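Local coordinates for starch synthase I (Hordeum vulgare, PDB 4HLN), which is a plant glycosyltransferase of the starch synthase family, with the two Rossmann-like domains of the GT-B fold, at residues Ile127-Gly132 against Met265-Asp270; Asp464-Asp469 against Ser491-Lys496; His196-Phe201 against Val213-Tyr218. All blocks are in the same frame, centred on the assembly; numbering follows the deposited sequence.

The three contacts illustrate how one chain builds the two Rossmann-like halves of a GT-B fold. Contacts 1 and 3 belong to the same nine-stranded mixed sheet, their centres 18 Å apart and their nearest atoms about 7 Å apart. Contact 1 pairs two parallel strands inside that sheet, whereas contact 3 pairs antiparallel strands towards one edge; along the chain, contact 3 is nested within the loop that contact 1 closes. Contact 2 follows later, in the C-terminal Rossmann-like domain and across the chain's centre from the others, its centre 48 Å from contact 1 and 58 Å from contact 3. The domains are not sequestered from each other in sequence, for helix 611-627, near the chain's end, returns to pack on contact 1.

Contact 1: Ile127-Gly132 against Met265-Asp270; sequences IVFVTG and MFVVND
Val-267 lies over one face of the Phe-129 ring, its CB 4.1 Å from the ring centroid in a CH-pi contact. Both side chains project from the same face of the sheet. The CG2 branch of Val-267 also meets Ile-127 CG2, at 4.0 Å, and so the valine touches both Ile-127 and Phe-129 of the partner strand. On the other face Val-128 rests against the Phe-266 ring, CB to CD1 4.0 Å. The strands run parallel, 16° from exact alignment, and the backbone ladder includes a bond from Val-128 N to Met-265 O (2.7 Å). The carbonyl of Val-130 receives two donors from one residue: Asn-269 N (3.0 Å) and Asn-269 ND2 (3.2 Å), the side-chain nitrogen ND2 standing above the carbonyl plane. With CG beside its own backbone N (chi1 -70°), the Asn-269 amide turns back along its own strand, bringing ND2 to Val-130 O; this second bond helps to orient the amide, whose plane contains the acceptor to within 10°. A water joins Gly-132 N to Asn-269 O just beyond. Strand 160-166 flanks residues 127-130 and strand 294-299 flanks residues 265-269, while Phe-622 of helix 611-627 covers Met-265 and Val-267.

Contact 2: Asp464-Asp469 against Ser491-Lys496; sequences DLMRED and SSYKDK
Met-466 and Lys-496 mark the nearest backbone approach, their CA atoms 7.1 Å apart, where the C-terminal part of helix 455-466 meets the turn after helix 480-492. Met-466 crosses over the Tyr-493 ring: its CG sits above the ring centre, 3.6 Å from the centroid and only 14° off the normal. The bend at chi2 (-80°) sets SD obliquely to the same ring, 4.4 Å from its centroid, in a Met-aromatic contact. The sulfur also lies beside Lys-496 CB, at 3.8 Å, the two side chains running antiparallel. Fully stretched from CG on, Lys-496 carries its ammonium group to two backbone oxygens, with NZ 2.7 Å from Met-466 O and 2.9 Å from Glu-468 O. The turn between those carbonyls is thereby gripped by a single cation. Nearby, Glu-468 OE1 and Asp-469 OD2 are paired with Arg-584 and Arg-437 respectively. Strand 471-476, helix 480-492 and strand 497-501 form a beta-alpha-beta unit, and the contact joins the connections leading into its two parallel strands, an arrangement belonging to the Rossmann-like second domain of GT-B proteins.

Contact 3: His196-Phe201 against Val213-Tyr218; sequences HEVTFF and VDHPSY
Thr-199 and Asp-214 form a hydrogen-bonded antiparallel pair in the beta hairpin of strands 195-205 and 208-214. Thr-199 N donates to Asp-214 O (3.1 Å), and the return bond from Asp-214 N to Thr-199 O is 2.8 Å. Their side chains project together, with Thr-199 OG1 3.5 Å from Asp-214 CB. On that side of the hairpin Phe-201 lies slantwise to the aspartate: its CE1 comes within 3.7 Å of Asp-214 CB, the ring and carboxylate planes standing 70° apart. On the other side Val-198 CB packs against Val-213 CG1 at 3.8 Å, and Phe-200 CE1 approaches Val-213 CG2 obliquely. Where the pairing ends, CG of His-215 lies opposite the backbone N (chi1 -174°), which carries the imidazole onward beside Glu-197, whose O lies at the edge of the ring, 3.4 Å from His-215 CD2.

Outside these, Arg-167 forms a salt bridge with Asp-214 OD1 and a cation-pi contact with Phe-201, linking the carboxylate and the ring that cross; His-219 also bonds to Asp-214 OD1. Ala-245 of helix 235-252 and Val-164 of strand 160-166 pack on Val-213. The orientation of the His-215 imidazole is held by Ser-217 N, which donates to His-215 ND1 at 3.1 Å, 17° out of the ring plane.

Contact 1: Ile127-Gly132 against Met265-Asp270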
ATOM      1  N   ILE A 127       2.120 -18.774  -7.016  1.00 39.21           N
ATOM      2  CA  ILE A 127       1.633 -17.735  -6.125  1.00 44.37           C
ATOM      3  C   ILE A 127       0.187 -17.421  -6.415  1.00 40.12           C
ATOM      4  O   ILE A 127      -0.176 -17.150  -7.559  1.00 40.45           O
ATOM      5  CB  ILE A 127       2.461 -16.466  -6.272  1.00 37.36           C
ATOM      6  CG1 ILE A 127       3.935 -16.794  -6.073  1.00 36.83           C
ATOM      7  CG2 ILE A 127       2.044 -15.453  -5.248  1.00 44.97           C
ATOM      8  CD1 ILE A 127       4.843 -15.647  -6.387  1.00 43.79           C
ATOM      9  N   VAL A 128      -0.637 -17.465  -5.373  1.00 36.40           N
ATOM     10  CA  VAL A 128      -2.062 -17.240  -5.538  1.00 35.17           C
ATOM     11  C   VAL A 128      -2.484 -16.004  -4.758  1.00 37.71           C
ATOM     12  O   VAL A 128      -2.564 -16.028  -3.529  1.00 40.88           O
ATOM     13  CB  VAL A 128      -2.891 -18.459  -5.069  1.00 35.21           C
ATOM     14  CG1 VAL A 128      -4.358 -18.237  -5.347  1.00 37.20           C
ATOM     15  CG2 VAL A 128      -2.408 -19.762  -5.741  1.00 34.55           C
ATOM     16  N   PHE A 129      -2.731 -14.912  -5.474  1.00 27.24           N
ATOM     17  CA  PHE A 129      -3.291 -13.713  -4.850  1.00 28.13           C
ATOM     18  C   PHE A 129      -4.777 -13.875  -4.644  1.00 31.45           C
ATOM     19  O   PHE A 129      -5.481 -14.290  -5.552  1.00 42.16           O
ATOM     20  CB  PHE A 129      -3.035 -12.474  -5.706  1.00 27.39           C
ATOM     21  CG  PHE A 129      -1.614 -12.023  -5.685  1.00 43.86           C
ATOM     22  CD1 PHE A 129      -1.205 -11.020  -4.820  1.00 39.05           C
ATOM     23  CD2 PHE A 129      -0.668 -12.637  -6.501  1.00 44.15           C
ATOM     24  CE1 PHE A 129       0.123 -10.622  -4.791  1.00 41.02           C
ATOM     25  CE2 PHE A 129       0.658 -12.245  -6.480  1.00 33.89           C
ATOM     26  CZ  PHE A 129       1.056 -11.231  -5.623  1.00 41.14           C
ATOM     27  N   VAL A 130      -5.253 -13.551  -3.447  1.00 33.13           N
ATOM     28  CA  VAL A 130      -6.692 -13.509  -3.196  1.00 34.18           C
ATOM     29  C   VAL A 130      -7.101 -12.096  -2.767  1.00 42.31           C
ATOM     30  O   VAL A 130      -6.477 -11.485  -1.890  1.00 43.34           O
ATOM     31  CB  VAL A 130      -7.122 -14.570  -2.166  1.00 35.38           C
ATOM     32  CG1 VAL A 130      -8.657 -14.666  -2.084  1.00 25.34           C
ATOM     33  CG2 VAL A 130      -6.509 -15.930  -2.527  1.00 41.66           C
ATOM     34  N   THR A 131      -8.144 -11.567  -3.392  1.00 34.44           N
ATOM     35  CA  THR A 131      -8.469 -10.160  -3.202  1.00 38.19           C
ATOM     36  C   THR A 131      -9.927  -9.854  -3.499  1.00 40.87           C
ATOM     37  O   THR A 131     -10.576 -10.555  -4.269  1.00 45.65           O
ATOM     38  CB  THR A 131      -7.568  -9.263  -4.083  1.00 41.82           C
ATOM     39  OG1 THR A 131      -7.860  -7.877  -3.843  1.00 46.39           O
ATOM     40  CG2 THR A 131      -7.768  -9.580  -5.547  1.00 30.55           C
ATOM     41  N   GLY A 132     -10.438  -8.804  -2.865  1.00 44.51           N
ATOM     42  CA  GLY A 132     -11.804  -8.368  -3.080  1.00 38.13           C
ATOM     43  C   GLY A 132     -11.862  -7.256  -4.100  1.00 43.55           C
ATOM     44  O   GLY A 132     -12.935  -6.885  -4.550  1.00 51.75           O
ATOM     45  N   MET A 265       2.110 -20.235  -2.505  1.00 41.00           N
ATOM     46  CA  MET A 265       2.087 -19.111  -1.601  1.00 44.53           C
ATOM     47  C   MET A 265       0.778 -18.367  -1.858  1.00 44.37           C
ATOM     48  O   MET A 265       0.553 -17.839  -2.954  1.00 41.36           O
ATOM     49  CB  MET A 265       3.315 -18.206  -1.779  1.00 30.61           C
ATOM     50  CG  MET A 265       3.285 -16.946  -0.864  1.00 65.73           C
ATOM     51  SD  MET A 265       3.131 -17.224   0.936  1.00 55.78           S
ATOM     52  CE  MET A 265       4.734 -17.942   1.288  1.00 55.69           C
ATOM     53  N   PHE A 266      -0.111 -18.392  -0.867  1.00 33.23           N
ATOM     54  CA  PHE A 266      -1.319 -17.585  -0.929  1.00 37.06           C
ATOM     55  C   PHE A 266      -1.017 -16.211  -0.371  1.00 33.31           C
ATOM     56  O   PHE A 266      -0.577 -16.093   0.763  1.00 35.99           O
ATOM     57  CB  PHE A 266      -2.427 -18.205  -0.105  1.00 34.53           C
ATOM     58  CG  PHE A 266      -2.958 -19.472  -0.666  1.00 40.80           C
ATOM     59  CD1 PHE A 266      -4.120 -19.476  -1.410  1.00 36.04           C
ATOM     60  CD2 PHE A 266      -2.305 -20.671  -0.442  1.00 39.78           C
ATOM     61  CE1 PHE A 266      -4.625 -20.660  -1.930  1.00 33.39           C
ATOM     62  CE2 PHE A 266      -2.801 -21.851  -0.949  1.00 33.64           C
ATOM     63  CZ  PHE A 266      -3.965 -21.848  -1.695  1.00 33.86           C
ATOM     64  N   VAL A 267      -1.236 -15.182  -1.182  1.00 30.53           N
ATOM     65  CA  VAL A 267      -1.141 -13.800  -0.724  1.00 34.25           C
ATOM     66  C   VAL A 267      -2.548 -13.236  -0.569  1.00 42.01           C
ATOM     67  O   VAL A 267      -3.203 -12.878  -1.549  1.00 40.70           O
ATOM     68  CB  VAL A 267      -0.385 -12.929  -1.717  1.00 36.76           C
ATOM     69  CG1 VAL A 267      -0.313 -11.514  -1.206  1.00 39.09           C
ATOM     70  CG2 VAL A 267       0.989 -13.473  -1.920  1.00 37.26           C
ATOM     71  N   VAL A 268      -3.021 -13.172   0.666  1.00 38.62           N
ATOM     72  CA  VAL A 268      -4.378 -12.718   0.908  1.00 45.21           C
ATOM     73  C   VAL A 268      -4.469 -11.246   1.339  1.00 40.87           C
ATOM     74  O   VAL A 268      -3.793 -10.797   2.252  1.00 36.40           O
ATOM     75  CB  VAL A 268      -5.072 -13.664   1.863  1.00 44.67           C
ATOM     76  CG1 VAL A 268      -4.753 -15.086   1.419  1.00 38.37           C
ATOM     77  CG2 VAL A 268      -4.584 -13.439   3.270  1.00 37.42           C
ATOM     78  N   ASN A 269      -5.299 -10.494   0.633  1.00 46.65           N
ATOM     79  CA  ASN A 269      -5.345  -9.053   0.809  1.00 37.47           C
ATOM     80  C   ASN A 269      -6.508  -8.631   1.655  1.00 40.43           C
ATOM     81  O   ASN A 269      -7.671  -8.830   1.273  1.00 34.99           O
ATOM     82  CB  ASN A 269      -5.400  -8.353  -0.542  1.00 37.53           C
ATOM     83  CG  ASN A 269      -4.097  -8.478  -1.290  1.00 49.68           C
ATOM     84  OD1 ASN A 269      -3.298  -7.548  -1.325  1.00 55.68           O
ATOM     85  ND2 ASN A 269      -3.858  -9.649  -1.865  1.00 51.24           N
ATOM     86  N   ASP A 270      -6.183  -8.077   2.823  1.00 39.41           N
ATOM     87  CA  ASP A 270      -7.175  -7.420   3.664  1.00 31.41           C
ATOM     88  C   ASP A 270      -8.226  -8.380   4.201  1.00 35.49           C
ATOM     89  O   ASP A 270      -8.038  -9.594   4.161  1.00 37.50           O
ATOM     90  CB  ASP A 270      -7.811  -6.266   2.882  1.00 36.25           C
ATOM     91  CG  ASP A 270      -6.795  -5.164   2.553  1.00 57.48           C
ATOM     92  OD1 ASP A 270      -6.135  -4.652   3.502  1.00 57.05           O
ATOM     93  OD2 ASP A 270      -6.636  -4.840   1.348  1.00 68.22           O
TER
HETATM   94  O   HOH W   1      -9.386  -7.501  -0.486  1.00 43.10           O

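Contact 2: Asp464-Asp469 against Ser491-Lys496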
ATOM      1  N   ASP A 464       3.478  29.668  10.665  1.00 77.17           N
ATOM      2  CA  ASP A 464       4.742  29.547  11.369  1.00 86.62           C
ATOM      3  C   ASP A 464       5.883  29.301  10.380  1.00 84.77           C
ATOM      4  O   ASP A 464       7.050  29.581  10.663  1.00 86.20           O
ATOM      5  CB  ASP A 464       4.646  28.392  12.365  1.00102.23           C
ATOM      6  CG  ASP A 464       5.479  28.622  13.605  1.00118.81           C
ATOM      7  OD1 ASP A 464       6.514  29.317  13.512  1.00130.81           O
ATOM      8  OD2 ASP A 464       5.095  28.101  14.674  1.00115.90           O
ATOM      9  N   LEU A 465       5.529  28.784   9.209  1.00 83.72           N
ATOM     10  CA  LEU A 465       6.510  28.354   8.217  1.00 78.09           C
ATOM     11  C   LEU A 465       6.984  29.498   7.328  1.00 70.84           C
ATOM     12  O   LEU A 465       8.151  29.539   6.930  1.00 66.98           O
ATOM     13  CB  LEU A 465       5.922  27.221   7.367  1.00 76.79           C
ATOM     14  CG  LEU A 465       6.807  26.399   6.414  1.00 69.54           C
ATOM     15  CD1 LEU A 465       6.864  27.016   5.031  1.00 70.33           C
ATOM     16  CD2 LEU A 465       8.211  26.185   6.977  1.00 64.03           C
ATOM     17  N   MET A 466       6.076  30.422   7.024  1.00 71.84           N
ATOM     18  CA  MET A 466       6.406  31.612   6.240  1.00 77.04           C
ATOM     19  C   MET A 466       7.230  32.638   7.029  1.00 79.17           C
ATOM     20  O   MET A 466       7.719  33.611   6.467  1.00 74.50           O
ATOM     21  CB  MET A 466       5.138  32.264   5.694  1.00 78.70           C
ATOM     22  CG  MET A 466       4.208  31.307   4.949  1.00 86.96           C
ATOM     23  SD  MET A 466       4.660  30.918   3.234  1.00100.62           S
ATOM     24  CE  MET A 466       6.071  29.847   3.453  1.00 59.43           C
ATOM     25  N   ARG A 467       7.377  32.420   8.332  1.00 91.00           N
ATOM     26  CA  ARG A 467       8.312  33.207   9.131  1.00 96.42           C
ATOM     27  C   ARG A 467       9.745  33.043   8.608  1.00 96.05           C
ATOM     28  O   ARG A 467      10.634  33.827   8.938  1.00 96.18           O
ATOM     29  CB  ARG A 467       8.256  32.776  10.597  1.00100.26           C
ATOM     30  CG  ARG A 467       7.042  33.264  11.368  1.00106.69           C
ATOM     31  CD  ARG A 467       7.047  32.701  12.786  1.00114.77           C
ATOM     32  NE  ARG A 467       6.180  33.460  13.683  1.00128.89           N
ATOM     33  CZ  ARG A 467       5.290  32.917  14.513  1.00136.02           C
ATOM     34  NH1 ARG A 467       4.548  33.695  15.293  1.00134.95           N
ATOM     35  NH2 ARG A 467       5.141  31.600  14.565  1.00135.98           N
ATOM     36  N   GLU A 468       9.966  32.016   7.795  1.00 89.32           N
ATOM     37  CA  GLU A 468      11.304  31.708   7.312  1.00 89.22           C
ATOM     38  C   GLU A 468      11.436  32.095   5.848  1.00 85.60           C
ATOM     39  O   GLU A 468      10.435  32.339   5.169  1.00 85.28           O
ATOM     40  CB  GLU A 468      11.589  30.217   7.475  1.00 93.03           C
ATOM     41  CG  GLU A 468      11.012  29.607   8.747  1.00103.55           C
ATOM     42  CD  GLU A 468      12.086  29.174   9.735  1.00111.74           C
ATOM     43  OE1 GLU A 468      11.738  28.839  10.889  1.00115.00           O
ATOM     44  OE2 GLU A 468      13.276  29.161   9.356  1.00110.27           O
ATOM     45  N   ASP A 469      12.671  32.155   5.359  1.00 77.50           N
ATOM     46  CA  ASP A 469      12.889  32.450   3.949  1.00 75.34           C
ATOM     47  C   ASP A 469      12.818  31.165   3.142  1.00 72.60           C
ATOM     48  O   ASP A 469      13.821  30.468   2.979  1.00 66.62           O
ATOM     49  CB  ASP A 469      14.231  33.139   3.713  1.00 69.21           C
ATOM     50  CG  ASP A 469      14.410  33.570   2.264  1.00 76.18           C
ATOM     51  OD1 ASP A 469      13.389  33.637   1.539  1.00 76.56           O
ATOM     52  OD2 ASP A 469      15.564  33.842   1.851  1.00 71.09           O
ATOM     53  N   SER A 491      -2.226  34.906  -1.314  1.00 76.10           N
ATOM     54  CA  SER A 491      -2.384  36.346  -1.272  1.00 66.91           C
ATOM     55  C   SER A 491      -1.662  36.972  -0.070  1.00 61.91           C
ATOM     56  O   SER A 491      -1.077  38.049  -0.188  1.00 64.01           O
ATOM     57  CB  SER A 491      -3.865  36.689  -1.261  1.00 64.24           C
ATOM     58  OG  SER A 491      -4.039  38.084  -1.311  1.00 73.23           O
ATOM     59  N   SER A 492      -1.682  36.283   1.067  1.00 54.04           N
ATOM     60  CA  SER A 492      -1.003  36.743   2.281  1.00 60.37           C
ATOM     61  C   SER A 492       0.522  36.653   2.211  1.00 67.26           C
ATOM     62  O   SER A 492       1.234  37.435   2.849  1.00 72.34           O
ATOM     63  CB  SER A 492      -1.502  35.965   3.506  1.00 71.76           C
ATOM     64  OG  SER A 492      -2.829  36.325   3.850  1.00 77.59           O
ATOM     65  N   TYR A 493       1.025  35.692   1.449  1.00 73.41           N
ATOM     66  CA  TYR A 493       2.468  35.529   1.305  1.00 77.94           C
ATOM     67  C   TYR A 493       2.812  35.483  -0.173  1.00 77.64           C
ATOM     68  O   TYR A 493       3.152  34.428  -0.698  1.00 81.79           O
ATOM     69  CB  TYR A 493       2.907  34.240   1.986  1.00 79.95           C
ATOM     70  CG  TYR A 493       2.315  34.063   3.364  1.00 86.17           C
ATOM     71  CD1 TYR A 493       1.100  33.412   3.541  1.00 83.51           C
ATOM     72  CD2 TYR A 493       2.967  34.560   4.492  1.00 85.78           C
ATOM     73  CE1 TYR A 493       0.552  33.254   4.805  1.00 83.81           C
ATOM     74  CE2 TYR A 493       2.435  34.409   5.758  1.00 78.69           C
ATOM     75  CZ  TYR A 493       1.226  33.755   5.912  1.00 85.90           C
ATOM     76  OH  TYR A 493       0.689  33.602   7.176  1.00 79.35           O
ATOM     77  N   LYS A 494       2.722  36.624  -0.846  1.00 74.92           N
ATOM     78  CA  LYS A 494       2.678  36.616  -2.300  1.00 80.96           C
ATOM     79  C   LYS A 494       4.021  36.316  -2.976  1.00 82.89           C
ATOM     80  O   LYS A 494       4.101  36.206  -4.197  1.00 92.46           O
ATOM     81  CB  LYS A 494       2.043  37.904  -2.838  1.00 87.24           C
ATOM     82  CG  LYS A 494       0.872  37.654  -3.815  1.00101.57           C
ATOM     83  CD  LYS A 494       1.272  36.735  -5.000  1.00 96.30           C
ATOM     84  CE  LYS A 494       0.183  36.640  -6.073  1.00 85.76           C
ATOM     85  NZ  LYS A 494       0.687  35.987  -7.309  1.00 74.26           N
ATOM     86  N   ASP A 495       5.064  36.147  -2.178  1.00 76.56           N
ATOM     87  CA  ASP A 495       6.406  35.920  -2.705  1.00 76.75           C
ATOM     88  C   ASP A 495       6.980  34.583  -2.215  1.00 70.03           C
ATOM     89  O   ASP A 495       8.141  34.242  -2.476  1.00 69.97           O
ATOM     90  CB  ASP A 495       7.317  37.073  -2.274  1.00 86.57           C
ATOM     91  CG  ASP A 495       7.297  37.305  -0.753  1.00104.51           C
ATOM     92  OD1 ASP A 495       6.240  37.071  -0.108  1.00101.62           O
ATOM     93  OD2 ASP A 495       8.345  37.719  -0.202  1.00108.22           O
ATOM     94  N   LYS A 496       6.155  33.828  -1.500  1.00 66.68           N
ATOM     95  CA  LYS A 496       6.618  32.632  -0.817  1.00 68.75           C
ATOM     96  C   LYS A 496       5.715  31.423  -1.053  1.00 69.61           C
ATOM     97  O   LYS A 496       6.175  30.286  -1.006  1.00 70.35           O
ATOM     98  CB  LYS A 496       6.713  32.893   0.684  1.00 64.77           C
ATOM     99  CG  LYS A 496       7.771  33.885   1.097  1.00 66.41           C
ATOM    100  CD  LYS A 496       7.789  34.040   2.617  1.00 73.13           C
ATOM    101  CE  LYS A 496       8.956  34.897   3.085  1.00 79.52           C
ATOM    102  NZ  LYS A 496       9.142  34.836   4.562  1.00 80.87           N
TER

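Contact 3: His196-Phe201 against Val213-Tyr218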
ATOM      1  N   HIS A 196     -23.974 -23.350  -1.159  1.00 54.40           N
ATOM      2  CA  HIS A 196     -24.004 -22.345  -2.217  1.00 52.13           C
ATOM      3  C   HIS A 196     -22.999 -22.647  -3.319  1.00 45.72           C
ATOM      4  O   HIS A 196     -21.891 -23.118  -3.073  1.00 42.18           O
ATOM      5  CB  HIS A 196     -23.782 -20.952  -1.626  1.00 40.62           C
ATOM      6  CG  HIS A 196     -24.623 -20.686  -0.418  1.00 47.20           C
ATOM      7  ND1 HIS A 196     -25.773 -19.924  -0.464  1.00 47.95           N
ATOM      8  CD2 HIS A 196     -24.499 -21.107   0.862  1.00 45.54           C
ATOM      9  CE1 HIS A 196     -26.315 -19.880   0.739  1.00 49.68           C
ATOM     10  NE2 HIS A 196     -25.562 -20.591   1.562  1.00 53.55           N
ATOM     11  N   GLU A 197     -23.388 -22.378  -4.548  1.00 40.97           N
ATOM     12  CA  GLU A 197     -22.503 -22.703  -5.647  1.00 43.66           C
ATOM     13  C   GLU A 197     -21.872 -21.463  -6.224  1.00 46.66           C
ATOM     14  O   GLU A 197     -22.548 -20.452  -6.425  1.00 45.97           O
ATOM     15  CB  GLU A 197     -23.260 -23.424  -6.747  1.00 42.58           C
ATOM     16  CG  GLU A 197     -22.399 -23.723  -7.945  1.00 62.66           C
ATOM     17  CD  GLU A 197     -23.161 -24.458  -9.019  1.00 73.90           C
ATOM     18  OE1 GLU A 197     -23.879 -25.428  -8.672  1.00 73.97           O
ATOM     19  OE2 GLU A 197     -23.052 -24.057 -10.200  1.00 73.33           O
ATOM     20  N   VAL A 198     -20.572 -21.554  -6.483  1.00 41.59           N
ATOM     21  CA  VAL A 198     -19.857 -20.552  -7.251  1.00 34.38           C
ATOM     22  C   VAL A 198     -19.282 -21.224  -8.503  1.00 45.44           C
ATOM     23  O   VAL A 198     -19.125 -22.451  -8.544  1.00 46.57           O
ATOM     24  CB  VAL A 198     -18.721 -19.898  -6.424  1.00 40.78           C
ATOM     25  CG1 VAL A 198     -19.285 -19.275  -5.149  1.00 43.27           C
ATOM     26  CG2 VAL A 198     -17.675 -20.927  -6.059  1.00 42.53           C
ATOM     27  N   THR A 199     -18.991 -20.429  -9.531  1.00 40.58           N
ATOM     28  CA  THR A 199     -18.346 -20.955 -10.724  1.00 48.36           C
ATOM     29  C   THR A 199     -17.102 -20.127 -11.019  1.00 50.25           C
ATOM     30  O   THR A 199     -16.915 -19.059 -10.449  1.00 53.01           O
ATOM     31  CB  THR A 199     -19.288 -20.974 -11.943  1.00 48.82           C
ATOM     32  OG1 THR A 199     -19.705 -19.640 -12.237  1.00 55.65           O
ATOM     33  CG2 THR A 199     -20.519 -21.838 -11.662  1.00 36.25           C
ATOM     34  N   PHE A 200     -16.239 -20.627 -11.890  1.00 44.11           N
ATOM     35  CA  PHE A 200     -14.979 -19.956 -12.133  1.00 41.26           C
ATOM     36  C   PHE A 200     -14.866 -19.525 -13.575  1.00 44.03           C
ATOM     37  O   PHE A 200     -15.093 -20.321 -14.495  1.00 42.38           O
ATOM     38  CB  PHE A 200     -13.802 -20.875 -11.799  1.00 42.52           C
ATOM     39  CG  PHE A 200     -13.736 -21.285 -10.362  1.00 43.49           C
ATOM     40  CD1 PHE A 200     -12.884 -20.632  -9.478  1.00 40.21           C
ATOM     41  CD2 PHE A 200     -14.508 -22.335  -9.890  1.00 49.18           C
ATOM     42  CE1 PHE A 200     -12.806 -21.013  -8.150  1.00 43.57           C
ATOM     43  CE2 PHE A 200     -14.440 -22.724  -8.554  1.00 57.57           C
ATOM     44  CZ  PHE A 200     -13.587 -22.061  -7.685  1.00 54.30           C
ATOM     45  N   PHE A 201     -14.505 -18.259 -13.756  1.00 45.85           N
ATOM     46  CA  PHE A 201     -14.198 -17.708 -15.063  1.00 45.37           C
ATOM     47  C   PHE A 201     -12.723 -17.387 -15.061  1.00 45.50           C
ATOM     48  O   PHE A 201     -12.136 -17.209 -13.999  1.00 48.15           O
ATOM     49  CB  PHE A 201     -15.057 -16.475 -15.341  1.00 35.06           C
ATOM     50  CG  PHE A 201     -16.500 -16.806 -15.561  1.00 39.64           C
ATOM     51  CD1 PHE A 201     -17.277 -17.298 -14.520  1.00 36.58           C
ATOM     52  CD2 PHE A 201     -17.076 -16.666 -16.817  1.00 38.31           C
ATOM     53  CE1 PHE A 201     -18.616 -17.634 -14.718  1.00 40.34           C
ATOM     54  CE2 PHE A 201     -18.412 -17.001 -17.033  1.00 35.45           C
ATOM     55  CZ  PHE A 201     -19.185 -17.492 -15.979  1.00 41.39           C
ATOM     56  N   VAL A 213     -14.437 -15.458  -9.486  1.00 36.17           N
ATOM     57  CA  VAL A 213     -15.393 -16.276  -8.768  1.00 38.96           C
ATOM     58  C   VAL A 213     -16.779 -15.694  -8.989  1.00 42.39           C
ATOM     59  O   VAL A 213     -17.018 -14.526  -8.689  1.00 39.79           O
ATOM     60  CB  VAL A 213     -15.034 -16.338  -7.290  1.00 33.30           C
ATOM     61  CG1 VAL A 213     -16.053 -17.167  -6.514  1.00 32.58           C
ATOM     62  CG2 VAL A 213     -13.650 -16.939  -7.154  1.00 33.50           C
ATOM     63  N   ASP A 214     -17.682 -16.501  -9.546  1.00 40.49           N
ATOM     64  CA  ASP A 214     -19.010 -16.012  -9.889  1.00 47.53           C
ATOM     65  C   ASP A 214     -20.140 -16.489  -8.970  1.00 49.26           C
ATOM     66  O   ASP A 214     -20.344 -17.696  -8.754  1.00 43.54           O
ATOM     67  CB  ASP A 214     -19.361 -16.317 -11.344  1.00 54.45           C
ATOM     68  CG  ASP A 214     -20.517 -15.457 -11.854  1.00 72.91           C
ATOM     69  OD1 ASP A 214     -20.382 -14.210 -11.828  1.00 77.36           O
ATOM     70  OD2 ASP A 214     -21.560 -16.022 -12.262  1.00 73.11           O
ATOM     71  N   HIS A 215     -20.872 -15.507  -8.451  1.00 35.57           N
ATOM     72  CA  HIS A 215     -22.073 -15.735  -7.661  1.00 33.87           C
ATOM     73  C   HIS A 215     -22.993 -14.525  -7.872  1.00 45.72           C
ATOM     74  O   HIS A 215     -22.527 -13.403  -8.093  1.00 46.05           O
ATOM     75  CB  HIS A 215     -21.711 -15.907  -6.177  1.00 32.41           C
ATOM     76  CG  HIS A 215     -22.870 -16.294  -5.318  1.00 46.86           C
ATOM     77  ND1 HIS A 215     -23.793 -15.378  -4.854  1.00 53.30           N
ATOM     78  CD2 HIS A 215     -23.270 -17.503  -4.850  1.00 42.19           C
ATOM     79  CE1 HIS A 215     -24.709 -16.006  -4.140  1.00 56.61           C
ATOM     80  NE2 HIS A 215     -24.413 -17.296  -4.115  1.00 46.43           N
ATOM     81  N   PRO A 216     -24.311 -14.748  -7.829  1.00 48.94           N
ATOM     82  CA  PRO A 216     -25.278 -13.649  -8.015  1.00 46.19           C
ATOM     83  C   PRO A 216     -25.013 -12.406  -7.133  1.00 43.79           C
ATOM     84  O   PRO A 216     -25.154 -11.272  -7.605  1.00 41.60           O
ATOM     85  CB  PRO A 216     -26.612 -14.298  -7.644  1.00 37.15           C
ATOM     86  CG  PRO A 216     -26.394 -15.789  -7.912  1.00 32.22           C
ATOM     87  CD  PRO A 216     -24.952 -16.065  -7.644  1.00 32.83           C
ATOM     88  N   SER A 217     -24.614 -12.621  -5.882  1.00 36.52           N
ATOM     89  CA  SER A 217     -24.399 -11.523  -4.940  1.00 43.28           C
ATOM     90  C   SER A 217     -23.231 -10.596  -5.290  1.00 48.08           C
ATOM     91  O   SER A 217     -23.073  -9.525  -4.689  1.00 49.31           O
ATOM     92  CB  SER A 217     -24.221 -12.051  -3.513  1.00 45.61           C
ATOM     93  OG  SER A 217     -22.918 -12.574  -3.326  1.00 59.33           O
ATOM     94  N   TYR A 218     -22.397 -10.996  -6.243  1.00 44.40           N
ATOM     95  CA  TYR A 218     -21.346 -10.090  -6.695  1.00 45.48           C
ATOM     96  C   TYR A 218     -21.837  -9.150  -7.795  1.00 49.42           C
ATOM     97  O   TYR A 218     -21.143  -8.199  -8.126  1.00 52.81           O
ATOM     98  CB  TYR A 218     -20.141 -10.851  -7.226  1.00 43.03           C
ATOM     99  CG  TYR A 218     -19.433 -11.705  -6.230  1.00 48.09           C
ATOM    100  CD1 TYR A 218     -19.236 -11.271  -4.930  1.00 45.52           C
ATOM    101  CD2 TYR A 218     -18.951 -12.964  -6.591  1.00 58.37           C
ATOM    102  CE1 TYR A 218     -18.577 -12.066  -4.013  1.00 43.22           C
ATOM    103  CE2 TYR A 218     -18.293 -13.774  -5.682  1.00 45.80           C
ATOM    104  CZ  TYR A 218     -18.104 -13.318  -4.399  1.00 43.52           C
ATOM    105  OH  TYR A 218     -17.456 -14.115  -3.492  1.00 40.99           O
TER